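PDB 3III: CocE/NonD family hydrolase from Staphylococcus aureus subsp. aureus COL, which probably hydrolyses ester or amide bonds, like cocaine esterases and X-Pro dipeptidyl-peptidases, though its natural substrate is not established. Local coordinates for residues A[266-269]-A[274-277]; A[191-196]-A[297-302]; A[277-282]-A[350-355]; A[441-444]-A[450-453]; A[291-296]-A[306-311]. All blocks are in the same frame, centred on the assembly; numbering follows the deposited sequence.

In the fold
Interactions 1, 2 and 5 join strands of the central mixed sheet to the helices beside it. Interaction 3 ties one of those helices to the loop after strand 343-349, and interaction 4 lies in a hairpin of a smaller antiparallel sheet. Interactions 1 and 2 are the most central. Both are buried and polar: a hydrogen bond from a side-chain amide to a backbone carbonyl in interaction 1, bridging waters in interaction 2. Interaction 3 shares Gly277 and helix 275-284 with interaction 1, but is apolar where it packs. Interaction 5 is only partly buried and uses a cation-pi stack. Interaction 4 is buried, with backbone and carboxylate bonds; Pro442 brings it against Gly296 of 291-296.

Interaction 1. Residues A[266-269]-A[274-277]; sequences ASWS and HNRG
Asn275 reaches back from helix 275-284 to the backbone of Ser267, at the end of strand 262-267. Strand and helix are the first two elements of a beta-alpha-beta unit of the alpha/beta-hydrolase fold, completed by strand 290-295. His274 turns its ring to other parts of the chain. Asn275 makes the contact. Its ND2 donates to Ser267 O at 3.0 Å, with an N-H...O angle of 156°. The oxygen lies near the amide plane of Asn275, but the donor sits above the carbonyl plane of Ser267. CG of Asn275 is anti to the backbone N (chi1 156°), and this brings the amide up to Ser267 O. ND2 also bonds Pro498 O, so two carbonyls hold the amide in place. The Trp268 ring passes obliquely beside it, with Trp268 CE3 4.3 Å from Asn275 ND2. Next in the helix, Arg276 points away from the strand. The turn after the strand is held by Ser267 itself. Its OG bonds His295 O and accepts from Ser269 N at 3.1 Å, an ST turn.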
# COMPACT_ATOMS: atom_id res chain seq x y z
N ALA A 266 0.28 -5.97 -4.42
CA ALA A 266 -0.10 -5.79 -3.00
C ALA A 266 0.85 -6.60 -2.12
O ALA A 266 1.44 -7.59 -2.57
CB ALA A 266 -1.54 -6.26 -2.74
N SER A 267 0.96 -6.22 -0.85
CA SER A 267 1.83 -6.95 0.05
C SER A 267 1.11 -7.14 1.37
O SER A 267 0.51 -6.22 1.89
CB SER A 267 3.13 -6.22 0.27
OG SER A 267 4.01 -6.95 1.10
N TRP A 268 1.22 -8.35 1.92
CA TRP A 268 0.78 -8.59 3.28
C TRP A 268 1.57 -7.72 4.31
O TRP A 268 1.12 -7.58 5.44
CB TRP A 268 0.99 -10.06 3.65
CG TRP A 268 0.55 -11.06 2.66
CD1 TRP A 268 1.28 -12.11 2.21
CD2 TRP A 268 -0.76 -11.19 2.07
NE1 TRP A 268 0.51 -12.89 1.38
CE2 TRP A 268 -0.74 -12.34 1.26
CE3 TRP A 268 -1.94 -10.43 2.14
CZ2 TRP A 268 -1.85 -12.79 0.55
CZ3 TRP A 268 -3.06 -10.88 1.43
CH2 TRP A 268 -3.00 -12.06 0.65
N SER A 269 2.72 -7.20 3.93
CA SER A 269 3.66 -6.52 4.85
C SER A 269 3.43 -4.96 5.02
O SER A 269 4.21 -4.28 5.72
CB SER A 269 5.06 -6.69 4.32
OG SER A 269 5.31 -8.03 3.82
N HIS A 274 -0.32 0.87 2.28
CA HIS A 274 -0.78 0.55 0.92
C HIS A 274 -1.62 -0.71 0.71
O HIS A 274 -2.23 -0.88 -0.36
CB HIS A 274 0.40 0.56 -0.06
CG HIS A 274 1.16 1.84 -0.09
ND1 HIS A 274 0.58 3.06 -0.36
CD2 HIS A 274 2.47 2.10 0.19
CE1 HIS A 274 1.51 4.00 -0.32
NE2 HIS A 274 2.67 3.44 0.03
N ASN A 275 -1.61 -1.63 1.66
CA ASN A 275 -2.20 -2.94 1.46
C ASN A 275 -3.68 -2.87 1.10
O ASN A 275 -4.07 -3.41 0.08
CB ASN A 275 -1.87 -3.83 2.68
CG ASN A 275 -2.83 -4.98 2.90
OD1 ASN A 275 -4.02 -4.75 3.04
ND2 ASN A 275 -2.31 -6.23 2.98
N ARG A 276 -4.48 -2.16 1.88
CA ARG A 276 -5.93 -2.17 1.66
C ARG A 276 -6.27 -1.72 0.26
O ARG A 276 -7.07 -2.36 -0.43
CB ARG A 276 -6.66 -1.30 2.68
CG ARG A 276 -8.15 -1.29 2.52
CD ARG A 276 -8.83 -0.48 3.62
NE ARG A 276 -10.28 -0.57 3.52
CZ ARG A 276 -11.02 0.07 2.62
NH1 ARG A 276 -10.47 0.92 1.75
NH2 ARG A 276 -12.34 -0.13 2.61
N GLY A 277 -5.69 -0.60 -0.14
CA GLY A 277 -6.00 0.03 -1.41
C GLY A 277 -5.37 -0.65 -2.61
O GLY A 277 -5.89 -0.55 -3.71

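Interaction 2. Residues A[191-196]-A[297-302]; sequences PWEGLN and RKEWES
Glu193 and Glu299 meet at a slant. The carboxylate of Glu193 is turned to the aliphatic part of Glu299, with Glu193 OE1 3.5 Å from Glu299 CG. The two carboxylate planes are 50° apart. Glu299 is extended, with CG anti to the backbone N (chi1 176°). Its chain runs past Glu193, and its OE2 lies over one face of the Trp300 ring. The Trp192 ring comes obliquely to the helix backbone, with CZ2 4.1 Å from Ser302 O. No direct hydrogen bond crosses the contact. Water does this work instead. One water accepts from Trp192 NE1 at 2.9 Å. It donates to Glu193 OE1 and to Glu299 O, each at 2.7 Å. A second water donates to Glu193 OE1 at 2.7 Å and to Arg297 O. Glu193 OE1 therefore takes two water bonds, while Glu193 OE2 bonds Thr270 OG1. Both oxygens of that carboxylate are held. The helix start is tied by Ser302 OG, which donates to Lys298 O at 2.7 Å beside the backbone bond from Ser302 N. Trp300 touches a bound palmitic acid. The contact joins the end of strand 186-192 to the loop and helix after strand 290-295. It lies at the C-terminal ends of the parallel strands, where enzymes of the alpha/beta-hydrolase fold typically carry their active site.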
# COMPACT_ATOMS: atom_id res chain seq x y z
N PRO A 191 0.84 -0.20 -10.72
CA PRO A 191 0.82 0.42 -9.40
C PRO A 191 1.38 -0.58 -8.39
O PRO A 191 0.68 -1.51 -7.95
CB PRO A 191 -0.66 0.69 -9.17
CG PRO A 191 -1.35 -0.36 -10.01
CD PRO A 191 -0.53 -0.46 -11.23
N TRP A 192 2.67 -0.45 -8.09
CA TRP A 192 3.35 -1.40 -7.27
C TRP A 192 3.29 -0.93 -5.81
O TRP A 192 4.19 -0.24 -5.32
CB TRP A 192 4.81 -1.57 -7.74
CG TRP A 192 5.41 -2.84 -7.20
CD1 TRP A 192 5.90 -3.05 -5.94
CD2 TRP A 192 5.60 -4.08 -7.91
NE1 TRP A 192 6.41 -4.32 -5.84
CE2 TRP A 192 6.22 -4.98 -7.01
CE3 TRP A 192 5.32 -4.51 -9.19
CZ2 TRP A 192 6.54 -6.31 -7.35
CZ3 TRP A 192 5.61 -5.81 -9.54
CH2 TRP A 192 6.20 -6.72 -8.62
N GLU A 193 2.22 -1.35 -5.12
CA GLU A 193 1.92 -0.92 -3.72
C GLU A 193 1.51 0.56 -3.66
O GLU A 193 2.34 1.46 -3.46
CB GLU A 193 3.05 -1.21 -2.73
CG GLU A 193 3.32 -2.74 -2.59
CD GLU A 193 3.79 -3.10 -1.23
OE1 GLU A 193 4.96 -3.56 -1.12
OE2 GLU A 193 2.98 -2.92 -0.29
N GLY A 194 0.21 0.78 -3.83
CA GLY A 194 -0.34 2.11 -3.60
C GLY A 194 -1.77 2.15 -3.10
O GLY A 194 -2.66 1.53 -3.67
N LEU A 195 -1.98 2.97 -2.06
CA LEU A 195 -3.30 3.26 -1.56
C LEU A 195 -4.09 4.09 -2.59
O LEU A 195 -3.55 4.59 -3.56
CB LEU A 195 -3.22 4.03 -0.23
CG LEU A 195 -2.54 5.41 -0.21
CD1 LEU A 195 -3.48 6.52 -0.52
CD2 LEU A 195 -1.87 5.62 1.19
N ASN A 196 -5.39 4.22 -2.35
CA ASN A 196 -6.20 5.09 -3.17
C ASN A 196 -7.45 5.68 -2.48
O ASN A 196 -8.29 6.24 -3.13
CB ASN A 196 -6.54 4.37 -4.46
CG ASN A 196 -7.05 3.00 -4.22
OD1 ASN A 196 -8.06 2.82 -3.59
ND2 ASN A 196 -6.30 2.00 -4.68
N ARG A 297 6.93 -10.03 1.78
CA ARG A 297 8.33 -9.60 1.91
C ARG A 297 8.40 -8.06 1.95
O ARG A 297 7.39 -7.40 2.21
CB ARG A 297 9.12 -10.17 0.72
CG ARG A 297 8.85 -11.70 0.41
CD ARG A 297 9.29 -12.52 1.55
NE ARG A 297 8.86 -13.92 1.42
CZ ARG A 297 9.59 -14.93 0.96
NH1 ARG A 297 10.82 -14.74 0.50
NH2 ARG A 297 9.02 -16.15 0.91
N LYS A 298 9.59 -7.50 1.74
CA LYS A 298 9.79 -6.07 1.89
C LYS A 298 9.47 -5.30 0.58
O LYS A 298 9.60 -5.83 -0.52
CB LYS A 298 11.24 -5.83 2.39
CG LYS A 298 11.51 -6.18 3.82
CD LYS A 298 13.02 -6.37 4.11
CE LYS A 298 13.31 -6.91 5.48
NZ LYS A 298 12.86 -6.11 6.68
N GLU A 299 9.07 -4.05 0.72
CA GLU A 299 8.43 -3.25 -0.35
C GLU A 299 9.31 -2.92 -1.54
O GLU A 299 9.08 -3.45 -2.65
CB GLU A 299 7.82 -1.99 0.27
CG GLU A 299 7.17 -0.95 -0.65
CD GLU A 299 6.71 0.28 0.13
OE1 GLU A 299 6.72 0.21 1.38
OE2 GLU A 299 6.35 1.32 -0.45
N TRP A 300 10.28 -2.04 -1.33
CA TRP A 300 11.18 -1.62 -2.42
C TRP A 300 12.11 -2.79 -2.80
O TRP A 300 12.46 -2.95 -3.97
CB TRP A 300 12.01 -0.38 -2.05
CG TRP A 300 11.16 0.85 -1.86
CD1 TRP A 300 10.63 1.65 -2.85
CD2 TRP A 300 10.70 1.39 -0.62
NE1 TRP A 300 9.89 2.66 -2.29
CE2 TRP A 300 9.89 2.51 -0.93
CE3 TRP A 300 10.89 1.03 0.72
CZ2 TRP A 300 9.31 3.31 0.04
CZ3 TRP A 300 10.30 1.79 1.70
CH2 TRP A 300 9.49 2.92 1.36
N GLU A 301 12.51 -3.61 -1.83
CA GLU A 301 13.29 -4.80 -2.15
C GLU A 301 12.61 -5.70 -3.21
O GLU A 301 13.23 -6.13 -4.20
CB GLU A 301 13.62 -5.56 -0.88
CG GLU A 301 14.28 -6.96 -1.13
CD GLU A 301 14.42 -7.71 0.17
OE1 GLU A 301 15.29 -7.28 1.01
OE2 GLU A 301 13.69 -8.70 0.35
N SER A 302 11.31 -5.94 -3.05
CA SER A 302 10.62 -6.80 -3.95
C SER A 302 10.42 -6.13 -5.34
O SER A 302 10.49 -6.82 -6.36
CB SER A 302 9.28 -7.26 -3.40
OG SER A 302 9.37 -7.98 -2.16
O HOH W 1 6.63 -4.55 -2.94
O HOH W 2 5.94 -4.80 1.12

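Interaction 3. Residues A[277-282]-A[350-355]; sequences GSFEGF and SAFPLP
Phe279 of helix 275-284 packs against Phe352 in the loop between strands 343-349 and 358-365. Its CG is anti to the carbonyl carbon (chi1 -78°), which sets the ring against Phe352. Phe279 CD1 lies over one face of the Phe352 ring, offset toward the rim, and comes 3.4 Å from Phe352 CE2. The ring centroids are 4.6 Å apart and the planes are inclined at 39°, an oblique pair. Phe279 also meets the ring of Trp268, just after strand 262-267. One turn further along the helix, Phe282 also points toward the loop. Its CE2 touches Phe352 CB at 4.1 Å, while Phe352 N comes up to the ring edge near its plane. Phe282 makes a cation-pi contact with Lys290 as well. Phe352 has CG anti to its own N (chi1 -177°), which lays its ring against Phe279. A cis peptide links it to Pro353, where the chain turns. Leu292 of strand 290-295 touches all three phenylalanines. No hydrogen bond spans the two segments. The loop is held to the helix here by van der Waals contact between buried rings, so between these two segments the attachment is hydrophobic.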
# COMPACT_ATOMS: atom_id res chain seq x y z
N GLY A 277 -5.69 -0.60 -0.14
CA GLY A 277 -6.00 0.03 -1.41
C GLY A 277 -5.37 -0.65 -2.61
O GLY A 277 -5.89 -0.55 -3.71
N SER A 278 -4.27 -1.39 -2.39
CA SER A 278 -3.69 -2.18 -3.44
C SER A 278 -4.72 -3.22 -3.87
O SER A 278 -4.99 -3.40 -5.09
CB SER A 278 -2.33 -2.81 -3.01
OG SER A 278 -1.36 -1.82 -2.70
N PHE A 279 -5.33 -3.88 -2.90
CA PHE A 279 -6.36 -4.88 -3.19
C PHE A 279 -7.62 -4.22 -3.74
O PHE A 279 -8.24 -4.77 -4.69
CB PHE A 279 -6.72 -5.68 -1.93
CG PHE A 279 -5.70 -6.73 -1.58
CD1 PHE A 279 -5.67 -7.94 -2.26
CD2 PHE A 279 -4.73 -6.49 -0.62
CE1 PHE A 279 -4.75 -8.91 -1.95
CE2 PHE A 279 -3.76 -7.45 -0.33
CZ PHE A 279 -3.76 -8.65 -1.03
N GLU A 280 -8.03 -3.07 -3.14
CA GLU A 280 -9.20 -2.37 -3.67
C GLU A 280 -9.05 -2.01 -5.14
O GLU A 280 -10.03 -2.13 -5.94
CB GLU A 280 -9.61 -1.13 -2.88
CG GLU A 280 -10.26 -1.39 -1.50
CD GLU A 280 -11.35 -2.46 -1.51
OE1 GLU A 280 -12.23 -2.36 -2.38
OE2 GLU A 280 -11.31 -3.38 -0.65
N GLY A 281 -7.84 -1.57 -5.51
CA GLY A 281 -7.57 -1.16 -6.90
C GLY A 281 -7.75 -2.32 -7.82
O GLY A 281 -8.41 -2.23 -8.87
N PHE A 282 -7.14 -3.44 -7.46
CA PHE A 282 -7.26 -4.64 -8.30
C PHE A 282 -8.70 -5.10 -8.41
O PHE A 282 -9.17 -5.44 -9.50
CB PHE A 282 -6.39 -5.76 -7.79
CG PHE A 282 -6.57 -7.04 -8.55
CD1 PHE A 282 -6.06 -7.20 -9.83
CD2 PHE A 282 -7.35 -8.05 -8.02
CE1 PHE A 282 -6.26 -8.41 -10.57
CE2 PHE A 282 -7.56 -9.23 -8.71
CZ PHE A 282 -7.02 -9.43 -9.99
N SER A 350 -7.61 -17.57 -9.92
CA SER A 350 -8.22 -16.90 -11.05
C SER A 350 -8.82 -15.54 -10.64
O SER A 350 -9.14 -14.69 -11.50
CB SER A 350 -9.29 -17.85 -11.64
OG SER A 350 -10.32 -18.00 -10.67
N ALA A 351 -8.92 -15.31 -9.33
CA ALA A 351 -9.61 -14.13 -8.81
C ALA A 351 -9.15 -13.79 -7.38
O ALA A 351 -8.69 -14.67 -6.66
CB ALA A 351 -11.15 -14.33 -8.80
N PHE A 352 -9.32 -12.53 -7.01
CA PHE A 352 -9.31 -12.13 -5.61
C PHE A 352 -10.54 -11.29 -5.33
O PHE A 352 -10.80 -10.38 -6.08
CB PHE A 352 -8.05 -11.36 -5.23
CG PHE A 352 -8.01 -11.02 -3.78
CD1 PHE A 352 -7.44 -11.87 -2.88
CD2 PHE A 352 -8.61 -9.89 -3.31
CE1 PHE A 352 -7.43 -11.59 -1.55
CE2 PHE A 352 -8.65 -9.63 -1.95
CZ PHE A 352 -8.04 -10.49 -1.08
N PRO A 353 -11.27 -11.58 -4.25
CA PRO A 353 -11.08 -12.68 -3.27
C PRO A 353 -11.01 -14.03 -3.93
O PRO A 353 -11.58 -14.26 -5.02
CB PRO A 353 -12.31 -12.59 -2.35
CG PRO A 353 -12.84 -11.15 -2.49
CD PRO A 353 -12.44 -10.71 -3.90
N LEU A 354 -10.25 -14.92 -3.32
CA LEU A 354 -10.09 -16.30 -3.84
C LEU A 354 -11.42 -17.01 -4.02
O LEU A 354 -12.26 -17.08 -3.11
CB LEU A 354 -9.17 -17.13 -2.94
CG LEU A 354 -7.69 -17.11 -3.27
CD1 LEU A 354 -7.16 -15.75 -3.54
CD2 LEU A 354 -6.86 -17.82 -2.21
N PRO A 355 -11.65 -17.55 -5.22
CA PRO A 355 -12.98 -18.13 -5.46
C PRO A 355 -13.27 -19.36 -4.62
O PRO A 355 -14.41 -19.64 -4.38
CB PRO A 355 -12.95 -18.51 -6.94
CG PRO A 355 -11.60 -18.44 -7.35
CD PRO A 355 -10.81 -17.61 -6.42

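Interaction 4. Residues A[441-444]-A[450-453]; sequences FPDF and GQVA
Phe441 and Gly450 face each other loosely across a beta hairpin. Phe441 N donates to Gly450 O at 3.1 Å, and the return bond from Gly450 N to Phe441 O is weak. A side chain adds a firmer link. Asp443 OD2 accepts from Gln451 N at 3.0 Å, and the N-H...O angle is 170°, almost straight. The donor comes on the anti side of the carboxylate. CG of Asp443 is anti to the backbone N (chi1 -156°), which carries the carboxylate across to the other strand. There Asp443 CB packs 3.5 Å from Gly450 CA. The Phe441 ring and Val452 lie side by side and point the same way, with Phe441 CE2 3.8 Å from Val452 CG2. In the next shell, Asp443 OD1 accepts from Phe444 N at 2.8 Å. With both oxygens engaged, the carboxylate has little freedom to turn. Arg338 makes a cation-pi contact with the Phe441 ring and bonds Val452 O. Val452 and Ala453 both face Ile429 in a classic beta bulge. Strand 441-443 is one of the two outermost strands of a five-stranded antiparallel sheet, and strand 447-458 lies between it and strand 424-432.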
# COMPACT_ATOMS: atom_id res chain seq x y z
N PHE A 441 6.20 -11.75 11.41
CA PHE A 441 6.21 -11.55 9.97
C PHE A 441 6.61 -10.13 9.67
O PHE A 441 6.41 -9.25 10.52
CB PHE A 441 4.84 -11.84 9.34
CG PHE A 441 4.39 -13.30 9.47
CD1 PHE A 441 4.92 -14.29 8.62
CD2 PHE A 441 3.50 -13.69 10.45
CE1 PHE A 441 4.55 -15.59 8.73
CE2 PHE A 441 3.12 -14.99 10.58
CZ PHE A 441 3.62 -15.97 9.73
N PRO A 442 7.14 -9.88 8.46
CA PRO A 442 7.28 -8.51 8.01
C PRO A 442 5.92 -7.77 8.15
O PRO A 442 4.86 -8.30 7.79
CB PRO A 442 7.72 -8.66 6.54
CG PRO A 442 8.29 -10.05 6.47
CD PRO A 442 7.45 -10.82 7.36
N ASP A 443 6.00 -6.51 8.58
CA ASP A 443 4.80 -5.75 8.89
C ASP A 443 5.18 -4.29 8.70
O ASP A 443 6.31 -3.98 8.33
CB ASP A 443 4.35 -6.08 10.33
CG ASP A 443 2.87 -5.84 10.59
OD1 ASP A 443 2.21 -5.03 9.91
OD2 ASP A 443 2.36 -6.49 11.54
N PHE A 444 4.24 -3.40 8.88
CA PHE A 444 4.51 -1.96 8.58
C PHE A 444 5.23 -1.26 9.77
O PHE A 444 4.90 -1.49 10.93
CB PHE A 444 3.21 -1.27 8.27
CG PHE A 444 3.38 0.15 7.78
CD1 PHE A 444 2.99 1.18 8.58
CD2 PHE A 444 3.94 0.40 6.55
CE1 PHE A 444 3.11 2.51 8.12
CE2 PHE A 444 4.09 1.68 6.10
CZ PHE A 444 3.69 2.73 6.92
N GLY A 450 6.40 -8.15 13.39
CA GLY A 450 5.02 -7.97 13.15
C GLY A 450 4.19 -9.22 13.31
O GLY A 450 4.65 -10.29 13.73
N GLN A 451 2.92 -9.09 12.95
CA GLN A 451 1.95 -10.13 13.22
C GLN A 451 1.27 -10.54 11.92
O GLN A 451 1.75 -10.24 10.84
CB GLN A 451 0.98 -9.68 14.34
CG GLN A 451 0.01 -8.54 13.97
CD GLN A 451 -0.77 -7.93 15.23
OE1 GLN A 451 -0.59 -8.39 16.34
NE2 GLN A 451 -1.60 -6.92 15.01
N VAL A 452 0.21 -11.30 12.00
CA VAL A 452 -0.45 -11.84 10.79
C VAL A 452 -1.31 -10.79 10.12
O VAL A 452 -1.21 -10.55 8.91
CB VAL A 452 -1.33 -13.02 11.15
CG1 VAL A 452 -2.32 -13.46 9.99
CG2 VAL A 452 -0.50 -14.22 11.60
N ALA A 453 -2.19 -10.19 10.89
CA ALA A 453 -3.12 -9.16 10.40
C ALA A 453 -3.45 -8.15 11.50
O ALA A 453 -3.46 -8.47 12.68
CB ALA A 453 -4.40 -9.82 9.86
O HOH W 3 2.09 -8.68 8.62

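Interaction 5. Residues A[291-296]-A[306-311]; sequences WLYVHG and RENLER
Tyr293 carries the guanidinium of Arg311 flat over one face of its ring. The tyrosine belongs to strand 290-295 of the central sheet, in the alpha/beta-hydrolase fold, and the arginine to helix 306-319, which packs against that sheet. The two short segments run antiparallel, at 174°, with their axes 12.3 Å apart. The long side chains of Tyr293 and Arg311 span the distance. The stacked planes differ by 18°, and their centres are 4.0 Å apart. Geometry and charge make this a cation-pi contact, offset toward the rim of the ring. The closest atoms are Arg311 NH2 and Tyr293 CE1, at 3.4 Å. Arg311 is bent at chi3 (-36°), and this bend helps lay its flat end along the ring. Asn308, one helical turn earlier, holds it there. Its OD1 accepts from Arg311 NE at 3.0 Å and from Arg311 NH2 at 2.8 Å. Both bonds run in the guanidinium plane, so they fix its rotation while the face stays on the tyrosine. The same OD1 approaches the ring obliquely, 3.7 Å from Tyr293 CE2. The amide of Asn308 is itself positioned, because ND2 bonds Ser302 O. Ile334 of the next strand touches both Tyr293 and Arg311. At the other end of the tyrosine, Glu307, exposed to solvent, comes near the hydroxyl. A water lies 2.9 Å from Tyr293 OH and donates to Glu307 OE2 at 3.1 Å.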
# COMPACT_ATOMS: atom_id res chain seq x y z
N TRP A 291 -4.00 -8.20 -13.49
CA TRP A 291 -3.28 -9.22 -12.74
C TRP A 291 -2.87 -8.67 -11.41
O TRP A 291 -2.57 -7.48 -11.28
CB TRP A 291 -2.01 -9.65 -13.52
CG TRP A 291 -2.36 -10.43 -14.76
CD1 TRP A 291 -2.43 -11.80 -14.87
CD2 TRP A 291 -2.73 -9.91 -16.04
NE1 TRP A 291 -2.83 -12.14 -16.13
CE2 TRP A 291 -3.04 -11.00 -16.86
CE3 TRP A 291 -2.86 -8.62 -16.56
CZ2 TRP A 291 -3.42 -10.85 -18.21
CZ3 TRP A 291 -3.25 -8.48 -17.93
CH2 TRP A 291 -3.53 -9.58 -18.70
N LEU A 292 -2.75 -9.55 -10.43
CA LEU A 292 -2.34 -9.17 -9.10
C LEU A 292 -1.21 -10.08 -8.63
O LEU A 292 -1.27 -11.32 -8.79
CB LEU A 292 -3.55 -9.29 -8.14
CG LEU A 292 -3.32 -9.16 -6.65
CD1 LEU A 292 -2.88 -7.75 -6.35
CD2 LEU A 292 -4.64 -9.53 -5.84
N TYR A 293 -0.18 -9.48 -8.04
CA TYR A 293 0.90 -10.25 -7.43
C TYR A 293 0.99 -9.83 -5.96
O TYR A 293 1.10 -8.63 -5.67
CB TYR A 293 2.20 -9.90 -8.14
CG TYR A 293 3.45 -10.45 -7.52
CD1 TYR A 293 3.72 -11.79 -7.55
CD2 TYR A 293 4.35 -9.61 -6.87
CE1 TYR A 293 4.85 -12.32 -6.92
CE2 TYR A 293 5.51 -10.11 -6.29
CZ TYR A 293 5.76 -11.44 -6.32
OH TYR A 293 6.86 -11.92 -5.68
N VAL A 294 0.92 -10.79 -5.04
CA VAL A 294 0.99 -10.54 -3.59
C VAL A 294 2.15 -11.27 -2.96
O VAL A 294 2.25 -12.49 -3.05
CB VAL A 294 -0.30 -10.89 -2.85
CG1 VAL A 294 -0.32 -10.26 -1.43
CG2 VAL A 294 -1.59 -10.43 -3.64
N HIS A 295 2.94 -10.54 -2.18
CA HIS A 295 4.02 -11.15 -1.40
C HIS A 295 3.99 -10.69 0.04
O HIS A 295 3.38 -9.64 0.36
CB HIS A 295 5.36 -10.82 -2.05
CG HIS A 295 5.73 -9.38 -1.98
ND1 HIS A 295 6.26 -8.82 -0.83
CD2 HIS A 295 5.65 -8.38 -2.88
CE1 HIS A 295 6.49 -7.54 -1.05
NE2 HIS A 295 6.12 -7.24 -2.28
N GLY A 296 4.67 -11.45 0.89
CA GLY A 296 4.84 -11.13 2.30
C GLY A 296 6.29 -10.76 2.67
O GLY A 296 6.77 -11.06 3.77
N ARG A 306 15.24 -8.85 -9.29
CA ARG A 306 15.32 -9.18 -10.72
C ARG A 306 14.08 -9.96 -11.23
O ARG A 306 13.59 -9.66 -12.31
CB ARG A 306 16.61 -9.95 -11.03
CG ARG A 306 16.87 -10.25 -12.55
CD ARG A 306 16.98 -8.96 -13.37
NE ARG A 306 17.43 -9.19 -14.73
CZ ARG A 306 18.70 -9.39 -15.09
NH1 ARG A 306 18.98 -9.58 -16.40
NH2 ARG A 306 19.67 -9.37 -14.18
N GLU A 307 13.56 -10.95 -10.48
CA GLU A 307 12.39 -11.65 -10.99
C GLU A 307 11.20 -10.74 -11.19
O GLU A 307 10.42 -11.00 -12.10
CB GLU A 307 11.97 -12.85 -10.14
CG GLU A 307 11.58 -12.53 -8.79
CD GLU A 307 11.02 -13.79 -8.05
OE1 GLU A 307 11.34 -14.92 -8.43
OE2 GLU A 307 10.27 -13.59 -7.09
N ASN A 308 11.05 -9.69 -10.35
CA ASN A 308 9.91 -8.79 -10.50
C ASN A 308 10.13 -7.75 -11.56
O ASN A 308 9.16 -7.32 -12.25
CB ASN A 308 9.49 -8.22 -9.12
CG ASN A 308 8.88 -9.32 -8.23
OD1 ASN A 308 8.22 -10.22 -8.74
ND2 ASN A 308 9.18 -9.30 -6.94
N LEU A 309 11.39 -7.36 -11.79
CA LEU A 309 11.69 -6.51 -12.96
C LEU A 309 11.37 -7.30 -14.24
O LEU A 309 10.88 -6.76 -15.20
CB LEU A 309 13.15 -6.01 -12.95
CG LEU A 309 13.52 -5.09 -11.80
CD1 LEU A 309 15.04 -4.69 -11.87
CD2 LEU A 309 12.65 -3.86 -11.82
N GLU A 310 11.68 -8.61 -14.27
CA GLU A 310 11.45 -9.36 -15.46
C GLU A 310 9.91 -9.53 -15.67
O GLU A 310 9.44 -9.53 -16.81
CB GLU A 310 12.16 -10.73 -15.45
CG GLU A 310 13.68 -10.76 -15.42
CD GLU A 310 14.28 -10.30 -16.73
OE1 GLU A 310 13.67 -10.59 -17.80
OE2 GLU A 310 15.33 -9.66 -16.67
N ARG A 311 9.17 -9.62 -14.58
CA ARG A 311 7.69 -9.74 -14.66
C ARG A 311 7.10 -8.44 -15.22
O ARG A 311 6.27 -8.47 -16.16
CB ARG A 311 7.15 -10.07 -13.25
CG ARG A 311 5.61 -10.17 -13.13
CD ARG A 311 5.13 -10.06 -11.69
NE ARG A 311 6.02 -10.70 -10.75
CZ ARG A 311 6.01 -12.00 -10.47
NH1 ARG A 311 5.14 -12.76 -11.10
NH2 ARG A 311 6.93 -12.53 -9.61
O HOH W 4 7.43 -14.63 -6.69